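Long-range contacts in putative phosphosugar isomerase (Silicibacter pomeroyi DSS-3, PDB 3FJ1), which probably binds phosphosugars or related carbohydrate derivatives through its two SIS domains, although the reaction it catalyses is not established: residues Thr48-Gly52 with Ile107-Thr111; Ser149-Thr153 with Lys226-Thr230; Gly259-Gly263 with Asp308-Leu312; Glu267-Ala271 with Ala286-Val291. One frame throughout, in Å; residues are numbered along the deposited sequence. Where two conformers were deposited one is given.

Contact 1 belongs to the first SIS domain, contacts 3 and 4 to the second, and contact 2 joins the two. Contacts 1 and 3 are buried and set a strand end or the loop after it against a helix: contact 1 by van der Waals packing, mostly apolar, contact 3 with an added hydrogen bond from a backbone N to an aspartate. Contacts 2 and 4 are partly buried and more polar, contact 2 built round a lysine and contact 4 round a glutamate. Contacts 3 and 4 touch through a probable hydrogen bond between Ala261 N and Thr287 OG1, joining the loops after strands 257-259 and 284-286. Contacts 1 and 4 are farthest apart, about 34 Å between centres.

Contact 1. Residues Thr48-Gly52 with Ile107-Thr111; sequences TVARG and IVAMT
Val49 presses both of its methyls on helix 105-116 and carries most of the apolar packing. CG1, anti to the backbone N (chi1 -177°), lies 3.7 Å from Met110 CB and also approaches Ile107, while CG2 rests 3.7 Å from Met110 CG. Met110, deposited as selenomethionine, touches only with this inner part, since bends further along the chain lead its SE away. Ile107 reaches past Val49 with its CD1, 3.5 Å from Ala50 C; Ala50 turns its own small methyl the other way, to helix 53-69. The methylenes of Arg51 cross Ile107, CD standing 3.9 Å from Ile107 CG1, and its guanidinium continues to a salt bridge with Glu242 of the second subunit. Between the two segments there is no polar bond; within the helix, Ile107 O accepts from Thr111 N (3.0 Å) and from Thr111 OG1 (2.8 Å), which arrive from opposite faces of its carbonyl plane. Threonine suits this buried place because its hydroxyl is satisfied by its own helix while the group still packs on Val49. Helix 105-116, connecting parallel strands 93-99 and 120-125, packs on the end of strand 45-49, as in the three-layer alpha-beta-alpha sandwich of SIS domains.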
# COMPACT_ATOMS: atom_id res chain seq x y z
N THR A 48 5.28 -11.08 -3.78
CA THR A 48 3.85 -11.35 -3.86
C THR A 48 3.27 -10.64 -5.09
O THR A 48 3.77 -9.59 -5.52
CB THR A 48 3.05 -10.96 -2.61
OG1 THR A 48 3.18 -9.55 -2.39
CG2 THR A 48 3.52 -11.77 -1.34
N VAL A 49 2.24 -11.25 -5.65
CA VAL A 49 1.54 -10.77 -6.84
C VAL A 49 0.02 -10.91 -6.58
O VAL A 49 -0.50 -12.02 -6.41
CB VAL A 49 1.89 -11.55 -8.13
CG1 VAL A 49 1.18 -10.95 -9.36
CG2 VAL A 49 3.42 -11.57 -8.32
N ALA A 50 -0.68 -9.78 -6.56
CA ALA A 50 -2.09 -9.78 -6.25
C ALA A 50 -2.72 -8.39 -6.48
O ALA A 50 -2.01 -7.37 -6.59
CB ALA A 50 -2.31 -10.20 -4.75
N ARG A 51 -4.04 -8.36 -6.49
CA ARG A 51 -4.81 -7.11 -6.56
C ARG A 51 -6.05 -7.23 -5.68
O ARG A 51 -6.44 -8.32 -5.31
CB ARG A 51 -5.22 -6.80 -7.99
CG ARG A 51 -5.95 -7.93 -8.65
CD ARG A 51 -6.15 -7.67 -10.11
NE ARG A 51 -7.23 -6.74 -10.36
CZ ARG A 51 -8.52 -7.08 -10.38
NH1 ARG A 51 -8.89 -8.34 -10.16
NH2 ARG A 51 -9.46 -6.17 -10.64
N GLY A 52 -6.65 -6.08 -5.37
CA GLY A 52 -7.87 -6.07 -4.56
C GLY A 52 -7.73 -6.72 -3.20
O GLY A 52 -6.73 -6.56 -2.52
N ILE A 107 -2.09 -10.19 -13.26
CA ILE A 107 -1.59 -11.14 -12.25
C ILE A 107 -0.90 -12.34 -12.94
O ILE A 107 0.15 -12.79 -12.50
CB ILE A 107 -2.72 -11.56 -11.28
CG1 ILE A 107 -3.32 -10.32 -10.58
CG2 ILE A 107 -2.26 -12.61 -10.28
CD1 ILE A 107 -2.33 -9.42 -9.85
N VAL A 108 -1.49 -12.80 -14.03
CA VAL A 108 -0.93 -13.90 -14.82
C VAL A 108 0.41 -13.48 -15.43
O VAL A 108 1.39 -14.24 -15.37
CB VAL A 108 -1.95 -14.37 -15.91
CG1 VAL A 108 -1.32 -15.37 -16.86
CG2 VAL A 108 -3.19 -15.00 -15.25
N ALA A 109 0.48 -12.26 -15.97
CA ALA A 109 1.70 -11.75 -16.60
C ALA A 109 2.86 -11.60 -15.62
O ALA A 109 3.98 -11.96 -15.94
CB ALA A 109 1.46 -10.44 -17.32
N MSE A 110 2.58 -11.05 -14.45
CA MSE A 110 3.59 -10.84 -13.45
C MSE A 110 4.09 -12.19 -12.93
O MSE A 110 5.32 -12.40 -12.77
CB MSE A 110 3.04 -9.95 -12.35
CG MSE A 110 4.03 -9.51 -11.31
SE MSE A 110 5.43 -8.27 -11.92
CE MSE A 110 6.65 -9.71 -12.20
N THR A 111 3.16 -13.10 -12.69
CA THR A 111 3.51 -14.44 -12.22
C THR A 111 4.32 -15.21 -13.28
O THR A 111 5.31 -15.84 -12.94
CB THR A 111 2.29 -15.23 -11.75
OG1 THR A 111 1.55 -14.44 -10.80
CG2 THR A 111 2.73 -16.56 -11.13

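Contact 2. Residues Ser149-Thr153 with Lys226-Thr230; sequences SVAAT and KFKET
Lys226 bends its side chain across to the turn 149-153, and its tip meets the carbonyl of Ala151. NZ donates to Ala151 O over 2.7 Å, with a C=O...N angle of 156° and the nitrogen tilted 23° from the carbonyl plane. Bends at chi2 and chi4 bring the amine there, and it also forms a salt bridge with Glu222 and a hydrogen bond with Ser53 OG; a water 2.9 Å from NZ passes the link on to Ala152 O. One turn further along the helix, Thr230 directs OG1 back to Lys226 O (2.7 Å), which places its CG2 on Ala151 CB, 3.7 Å away. The receiving segment is a type I beta turn from Ser149 to Ala152 that leads into helix 153-171, so a helix of the second SIS domain packs on a loop of the first; in related GlmS isomerases the equivalent region borders the sugar-phosphate pocket, and the same may hold here. A methionine in place of Lys226 would probably leave Ala151 O and the carboxylate of Glu222 without the amine they share. Glu229 lies more loosely against Val150, where, in one of two deposited conformers, a water links Val150 O weakly to Glu229 OE1.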
# COMPACT_ATOMS: atom_id res chain seq x y z
N SER A 149 -21.42 -13.87 -2.92
CA SER A 149 -21.48 -12.57 -2.30
C SER A 149 -20.31 -11.71 -2.79
O SER A 149 -19.17 -12.21 -2.92
CB SER A 149 -21.43 -12.70 -0.77
OG SER A 149 -20.28 -13.41 -0.34
N VAL A 150 -20.60 -10.43 -3.04
CA VAL A 150 -19.54 -9.49 -3.40
C VAL A 150 -18.57 -9.34 -2.24
O VAL A 150 -17.41 -9.03 -2.46
CB VAL A 150 -20.06 -8.09 -3.81
CG1 VAL A 150 -20.81 -8.20 -5.15
CG2 VAL A 150 -20.92 -7.49 -2.71
N ALA A 151 -19.01 -9.62 -1.01
CA ALA A 151 -18.13 -9.57 0.17
C ALA A 151 -16.97 -10.58 0.01
O ALA A 151 -15.86 -10.32 0.50
CB ALA A 151 -18.91 -9.86 1.42
N ALA A 152 -17.24 -11.71 -0.67
CA ALA A 152 -16.23 -12.76 -0.98
C ALA A 152 -15.39 -13.09 0.25
O ALA A 152 -14.15 -13.04 0.23
CB ALA A 152 -15.33 -12.32 -2.14
N THR A 153 -16.10 -13.38 1.34
CA THR A 153 -15.51 -13.58 2.64
C THR A 153 -14.74 -14.91 2.71
O THR A 153 -13.67 -15.02 3.34
CB THR A 153 -16.63 -13.51 3.74
OG1 THR A 153 -17.63 -14.50 3.47
CG2 THR A 153 -17.32 -12.11 3.78
N LYS A 226 -14.15 -4.02 2.39
CA LYS A 226 -15.41 -4.73 2.33
C LYS A 226 -16.60 -3.92 2.87
O LYS A 226 -17.75 -4.09 2.39
CB LYS A 226 -15.31 -6.11 2.95
CG LYS A 226 -14.27 -7.01 2.24
CD LYS A 226 -14.54 -7.21 0.73
CE LYS A 226 -13.43 -8.07 0.02
NZ LYS A 226 -13.25 -9.46 0.50
N PHE A 227 -16.34 -3.01 3.79
CA PHE A 227 -17.38 -2.11 4.27
C PHE A 227 -17.85 -1.23 3.12
O PHE A 227 -19.05 -1.08 2.91
CB PHE A 227 -16.85 -1.26 5.42
CG PHE A 227 -17.86 -0.33 6.00
CD1 PHE A 227 -18.79 -0.77 6.92
CD2 PHE A 227 -17.88 1.01 5.64
CE1 PHE A 227 -19.71 0.13 7.47
CE2 PHE A 227 -18.80 1.89 6.18
CZ PHE A 227 -19.72 1.45 7.10
N LYS A 228 -16.91 -0.68 2.34
CA LYS A 228 -17.26 0.15 1.18
C LYS A 228 -18.00 -0.67 0.12
O LYS A 228 -19.02 -0.21 -0.44
CB LYS A 228 -16.02 0.79 0.55
CG LYS A 228 -15.33 1.83 1.46
CD LYS A 228 -14.11 2.48 0.80
CE LYS A 228 -12.95 1.55 0.70
NZ LYS A 228 -11.79 2.26 0.04
N GLU A 229 -17.49 -1.86 -0.14
CA GLU A 229 -18.01 -2.76 -1.14
C GLU A 229 -19.46 -3.14 -0.86
O GLU A 229 -20.32 -3.11 -1.74
CB GLU A 229 -17.21 -4.06 -1.07
CG GLU A 229 -17.30 -4.97 -2.29
CD GLU A 229 -16.02 -4.88 -3.14
OE1 GLU A 229 -14.92 -5.39 -2.69
OE2 GLU A 229 -16.11 -4.29 -4.23
N THR A 230 -19.71 -3.52 0.39
CA THR A 230 -21.02 -4.07 0.76
C THR A 230 -22.06 -3.02 1.17
O THR A 230 -23.25 -3.20 0.88
CB THR A 230 -20.86 -5.15 1.86
OG1 THR A 230 -20.35 -4.58 3.05
CG2 THR A 230 -19.97 -6.33 1.38
O HOH W 1 -15.15 -8.00 -3.46
O HOH W 2 -12.17 -11.67 -1.06

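Contact 3. Residues Gly259-Gly263 with Asp308-Leu312; sequences GFAAG and DPLSL
Leu312 and Phe260 form the packed end of the contact, where the two side chains run antiparallel alongside one another. Leu312 CB meets the rim of the ring in its plane, 3.9 Å from Phe260 CD1, so the ring turns its edge to this leucine; residues of helix 217-231 also pack on this phenylalanine. The leucine CG stands anti to the carbonyl carbon (chi1 -54°), and the branch beyond it brings CD1 within 3.3 Å of Ala261 O. Next along the chain, Ala262 offers a methyl small enough to fit closely here, its CB 3.6 Å from Asp308 CB and 4.1 Å from Pro309 CD. Segment 259-263 leaves strand 257-259, the middle strand of a five-stranded parallel sheet, and helix 308-326 packs on the loop that follows it in the alpha/beta fold of the second SIS domain. The contact thins out at Gly263, which is partly exposed and is gripped by a single polar bond. Its N donates to the anti lone pair of Asp308 OD2 at 2.8 Å, with an N-H...O angle of 147°, while OD1 takes a bond from Ser302. With an alanine at Asp308 the Gly263 amide and the Ser302 hydroxyl would probably each lose the carboxylate oxygen they bond, and the loop end would be freer to move.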
# COMPACT_ATOMS: atom_id res chain seq x y z
N GLY A 259 -10.53 -0.61 16.31
CA GLY A 259 -9.17 -1.09 16.42
C GLY A 259 -9.07 -2.61 16.39
O GLY A 259 -9.56 -3.29 17.30
N PHE A 260 -8.44 -3.13 15.34
CA PHE A 260 -8.15 -4.55 15.16
C PHE A 260 -6.90 -4.90 15.95
O PHE A 260 -5.79 -4.57 15.55
CB PHE A 260 -8.01 -4.91 13.69
CG PHE A 260 -9.34 -4.94 12.96
CD1 PHE A 260 -10.13 -6.05 13.01
CD2 PHE A 260 -9.79 -3.84 12.23
CE1 PHE A 260 -11.34 -6.09 12.34
CE2 PHE A 260 -10.98 -3.87 11.55
CZ PHE A 260 -11.76 -4.97 11.59
N ALA A 261 -7.12 -5.55 17.10
CA ALA A 261 -6.02 -6.03 17.97
C ALA A 261 -5.98 -7.56 18.05
O ALA A 261 -6.96 -8.19 18.46
CB ALA A 261 -6.17 -5.44 19.39
N ALA A 262 -4.86 -8.15 17.62
CA ALA A 262 -4.61 -9.56 17.76
C ALA A 262 -3.88 -9.75 19.09
O ALA A 262 -3.34 -8.79 19.65
CB ALA A 262 -3.73 -10.08 16.59
N GLY A 263 -3.86 -10.99 19.60
CA GLY A 263 -3.11 -11.33 20.81
C GLY A 263 -1.65 -11.55 20.46
O GLY A 263 -1.13 -12.68 20.52
N ASP A 308 -4.93 -15.04 14.78
CA ASP A 308 -5.88 -14.17 15.46
C ASP A 308 -6.65 -13.22 14.55
O ASP A 308 -7.84 -13.07 14.71
CB ASP A 308 -5.23 -13.38 16.61
CG ASP A 308 -5.19 -14.15 17.95
OD1 ASP A 308 -5.63 -15.32 18.05
OD2 ASP A 308 -4.67 -13.55 18.91
N PRO A 309 -5.96 -12.57 13.59
CA PRO A 309 -6.69 -11.65 12.71
C PRO A 309 -7.84 -12.28 11.91
O PRO A 309 -8.80 -11.58 11.62
CB PRO A 309 -5.59 -11.08 11.80
CG PRO A 309 -4.36 -11.17 12.64
CD PRO A 309 -4.51 -12.50 13.35
N LEU A 310 -7.76 -13.56 11.58
CA LEU A 310 -8.83 -14.22 10.84
C LEU A 310 -10.11 -14.28 11.68
O LEU A 310 -11.23 -14.10 11.16
CB LEU A 310 -8.39 -15.60 10.38
CG LEU A 310 -7.39 -15.65 9.21
CD1 LEU A 310 -6.92 -17.07 9.08
CD2 LEU A 310 -7.98 -15.10 7.89
N SER A 311 -9.97 -14.51 12.98
CA SER A 311 -11.13 -14.52 13.84
C SER A 311 -11.78 -13.09 13.86
O SER A 311 -13.00 -12.92 13.75
CB SER A 311 -10.71 -14.98 15.25
OG SER A 311 -11.76 -14.78 16.17
N LEU A 312 -10.95 -12.07 13.96
CA LEU A 312 -11.44 -10.68 14.01
C LEU A 312 -12.19 -10.27 12.75
O LEU A 312 -13.22 -9.63 12.82
CB LEU A 312 -10.25 -9.73 14.22
CG LEU A 312 -9.33 -9.98 15.40
CD1 LEU A 312 -8.23 -8.93 15.47
CD2 LEU A 312 -10.17 -10.00 16.71

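Contact 4. Residues Glu267-Ala271 with Ala286-Val291; sequences EAPLA and ATTGRV
Glu267 extends toward Thr288 with its CG anti to the backbone N (chi1 -163°) and the rest of the chain straight, and Thr288 answers with OG1 anti to its own N (chi1 168°). The hydroxyl therefore lies between two partners: it donates to Glu267 OE2 over 2.8 Å, on the anti side and out of the carboxylate plane, and it accepts from Arg290 N over 2.9 Å at a nearly straight 166°. The second bond makes an ST turn, and a threonine serves both needs with one small group. Glu267 OE2 also forms a salt bridge with Arg301, so the oxygen has a charged mate besides the hydroxyl. Arg290 folds back over the helix. Its CD crosses Glu267 CG at 3.8 Å, and the face of its guanidinium lies on Ala268 CB, which sits 3.7 Å above the plane near its centre; alanine's small methyl lets the flat group lie this close. The opposite charges of Glu267 and Arg290 come near without touching. Ala271 provides the apolar close, its CB 3.7 Å from Val291 CG1 and 3.8 Å from Arg290 CB, while Leu270 reaches the end of strand 284-286 at Ala286. Helix 267-279 runs between strands 257-259 and 284-286, so its first turn meets the loop leaving the second of them, a packing characteristic of the beta-alpha-beta crossover in parallel alpha/beta folds such as the SIS domain.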
# COMPACT_ATOMS: atom_id res chain seq x y z
N GLU A 267 -0.71 -5.85 20.44
CA GLU A 267 -1.95 -5.67 21.18
C GLU A 267 -1.85 -4.46 22.10
O GLU A 267 -2.72 -3.60 22.08
CB GLU A 267 -2.30 -6.93 22.01
CG GLU A 267 -3.76 -6.94 22.46
CD GLU A 267 -4.13 -8.13 23.32
OE1 GLU A 267 -3.25 -8.90 23.73
OE2 GLU A 267 -5.33 -8.28 23.59
N ALA A 268 -0.78 -4.37 22.90
CA ALA A 268 -0.66 -3.22 23.81
C ALA A 268 -0.57 -1.85 23.10
O ALA A 268 -1.30 -0.93 23.46
CB ALA A 268 0.52 -3.43 24.81
N PRO A 269 0.35 -1.68 22.15
CA PRO A 269 0.35 -0.38 21.45
C PRO A 269 -0.96 -0.01 20.73
O PRO A 269 -1.26 1.18 20.64
CB PRO A 269 1.51 -0.50 20.45
CG PRO A 269 1.84 -1.92 20.37
CD PRO A 269 1.47 -2.53 21.70
N LEU A 270 -1.67 -0.98 20.17
CA LEU A 270 -2.95 -0.72 19.53
C LEU A 270 -3.94 -0.19 20.57
O LEU A 270 -4.58 0.83 20.39
CB LEU A 270 -3.46 -2.00 18.87
CG LEU A 270 -4.77 -2.01 18.04
CD1 LEU A 270 -6.05 -1.68 18.86
CD2 LEU A 270 -4.61 -1.11 16.84
N ALA A 271 -4.04 -0.92 21.68
CA ALA A 271 -4.89 -0.53 22.80
C ALA A 271 -4.56 0.89 23.31
O ALA A 271 -5.46 1.66 23.60
CB ALA A 271 -4.76 -1.54 23.91
N ALA A 286 -12.38 -1.55 20.33
CA ALA A 286 -11.17 -2.33 20.00
C ALA A 286 -11.33 -3.77 20.42
O ALA A 286 -11.97 -4.03 21.43
CB ALA A 286 -9.93 -1.70 20.61
N THR A 287 -10.72 -4.70 19.67
CA THR A 287 -10.86 -6.16 19.90
C THR A 287 -9.82 -6.66 20.91
O THR A 287 -9.04 -7.55 20.62
CB THR A 287 -10.72 -6.97 18.59
OG1 THR A 287 -9.40 -6.81 18.07
CG2 THR A 287 -11.74 -6.50 17.47
N THR A 288 -9.84 -6.08 22.10
CA THR A 288 -8.90 -6.43 23.14
C THR A 288 -9.42 -5.95 24.49
O THR A 288 -10.03 -4.88 24.60
CB THR A 288 -7.51 -5.82 22.89
OG1 THR A 288 -6.71 -5.94 24.07
CG2 THR A 288 -7.59 -4.35 22.49
N GLY A 289 -9.10 -6.75 25.50
CA GLY A 289 -9.43 -6.45 26.88
C GLY A 289 -8.51 -5.42 27.48
O GLY A 289 -8.78 -4.92 28.56
N ARG A 290 -7.44 -5.08 26.76
CA ARG A 290 -6.44 -4.13 27.26
C ARG A 290 -6.84 -2.66 27.26
O ARG A 290 -6.20 -1.87 27.92
CB ARG A 290 -5.14 -4.26 26.48
CG ARG A 290 -4.50 -5.60 26.57
CD ARG A 290 -3.14 -5.53 25.97
NE ARG A 290 -2.24 -4.92 26.94
CZ ARG A 290 -1.21 -5.53 27.52
NH1 ARG A 290 -0.83 -6.75 27.17
NH2 ARG A 290 -0.50 -4.86 28.41
N VAL A 291 -7.87 -2.30 26.50
CA VAL A 291 -8.34 -0.91 26.49
C VAL A 291 -9.11 -0.63 27.78
O VAL A 291 -9.89 -1.47 28.24
CB VAL A 291 -9.23 -0.57 25.28
CG1 VAL A 291 -8.37 -0.54 23.99
CG2 VAL A 291 -10.39 -1.53 25.17